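Local coordinates for protein endoglucanase (Ganoderma lucidum, PDB 5D8Z) that probably cleaves internal beta-1,4-glucosidic bonds of cellulose and related glucans, as a glycoside hydrolase family 5 endoglucanase, at residues G308-A311 with G312-Q316. Sequence-based numbering, arbitrary orientation.
Sequences GWAA and GNFYQ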
# COMPACT_ATOMS: atom_id res chain seq x y z
N GLY A 308 -5.01 -2.22 -6.64
CA GLY A 308 -6.40 -2.49 -6.29
C GLY A 308 -6.53 -3.23 -4.97
O GLY A 308 -5.74 -4.11 -4.68
N TRP A 309 -7.51 -2.84 -4.17
CA TRP A 309 -7.63 -3.41 -2.85
C TRP A 309 -8.54 -4.56 -2.94
O TRP A 309 -9.74 -4.38 -3.17
CB TRP A 309 -8.16 -2.45 -1.79
CG TRP A 309 -8.35 -3.21 -0.52
CD1 TRP A 309 -9.51 -3.71 -0.04
CD2 TRP A 309 -7.33 -3.61 0.40
NE1 TRP A 309 -9.30 -4.41 1.12
CE2 TRP A 309 -7.97 -4.36 1.43
CE3 TRP A 309 -5.95 -3.41 0.47
CZ2 TRP A 309 -7.28 -4.89 2.51
CZ3 TRP A 309 -5.25 -3.94 1.55
CH2 TRP A 309 -5.92 -4.67 2.56
N ALA A 310 -7.89 -5.73 -2.97
CA ALA A 310 -8.16 -6.85 -2.16
C ALA A 310 -8.22 -8.17 -2.86
O ALA A 310 -9.29 -8.63 -3.21
CB ALA A 310 -9.45 -6.64 -1.44
N ALA A 311 -7.08 -8.81 -2.99
CA ALA A 311 -7.03 -10.22 -3.30
C ALA A 311 -6.31 -10.92 -2.15
O ALA A 311 -6.36 -10.44 -1.02
CB ALA A 311 -6.33 -10.44 -4.61
N GLY A 312 -5.61 -12.01 -2.40
CA GLY A 312 -5.01 -12.75 -1.28
C GLY A 312 -6.03 -13.68 -0.67
O GLY A 312 -6.64 -14.48 -1.38
N ASN A 313 -6.26 -13.62 0.64
CA ASN A 313 -7.25 -14.56 1.13
C ASN A 313 -8.45 -13.97 1.82
O ASN A 313 -8.78 -14.28 2.94
CB ASN A 313 -6.62 -15.77 1.84
CG ASN A 313 -5.77 -15.40 2.98
OD1 ASN A 313 -5.92 -14.31 3.51
ND2 ASN A 313 -4.88 -16.28 3.37
N PHE A 314 -9.13 -13.15 1.04
CA PHE A 314 -10.49 -12.77 1.29
C PHE A 314 -11.37 -13.86 0.71
O PHE A 314 -11.07 -14.40 -0.32
CB PHE A 314 -10.77 -11.41 0.61
CG PHE A 314 -10.30 -10.22 1.41
CD1 PHE A 314 -11.08 -9.71 2.45
CD2 PHE A 314 -9.10 -9.61 1.14
CE1 PHE A 314 -10.66 -8.63 3.20
CE2 PHE A 314 -8.67 -8.52 1.89
CZ PHE A 314 -9.45 -8.04 2.93
N TYR A 315 -12.47 -14.18 1.40
CA TYR A 315 -13.51 -15.08 0.86
C TYR A 315 -14.18 -14.49 -0.38
O TYR A 315 -13.99 -13.33 -0.72
CB TYR A 315 -14.55 -15.36 1.94
CG TYR A 315 -13.98 -16.04 3.18
CD1 TYR A 315 -14.31 -15.58 4.47
CD2 TYR A 315 -13.11 -17.14 3.08
CE1 TYR A 315 -13.80 -16.19 5.61
CE2 TYR A 315 -12.59 -17.76 4.21
CZ TYR A 315 -12.94 -17.28 5.47
OH TYR A 315 -12.43 -17.88 6.60
N GLN A 316 -14.96 -15.30 -1.09
CA GLN A 316 -15.45 -14.87 -2.40
C GLN A 316 -16.43 -13.69 -2.27
O GLN A 316 -16.36 -12.71 -3.01
CB GLN A 316 -16.09 -16.04 -3.13
CG GLN A 316 -16.27 -15.85 -4.64
CD GLN A 316 -17.24 -16.87 -5.28
OE1 GLN A 316 -17.47 -16.84 -6.49
NE2 GLN A 316 -17.79 -17.77 -4.46
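Phe314 folds back over the turn that ends strand 303-312 and brings its ring to Trp309, Ala310 and Ala311 in one sweep. Its CZ meets Trp309 CZ2 at 3.8 Å, with the indole atom lying near the plane of the phenyl ring, at its edge. The two side chains cross at about a right angle, and the phenyl plane is turned 76° from the five-membered ring of the indole. Farther back along the same ring, CE2 rests 3.9 Å from Ala310 CB, while the carbonyl O of Ala311 lies in the ring plane, 3.6 Å from CD2. With CG anti to the carbonyl carbon and beside the backbone N (chi1 -82°), the Phe314 ring is directed back toward the strand. The bend passes through Gly312, which has a positive phi (83°), a backbone shape that favours glycine. Trp309 NE1 is hydrogen-bonded to the hydroxyl of Tyr318, whose ring also stacks on Phe314, and Phe34 packs edge-to-face with Phe314. This is the end of the eighth strand of the TIM barrel, where the chain enters the loop leading to strand 325-327, and the side chain of Trp309 is about 6 Å from a bound beta-D-glucopyranose, touching Tyr237 of the glycan pocket. Phe314 also touches Ala30 of strand 24-30, the neighbour that closes the barrel, while Ala311 packs on Val27 and Ile29 of that strand and on Phe66 of helix 59-68.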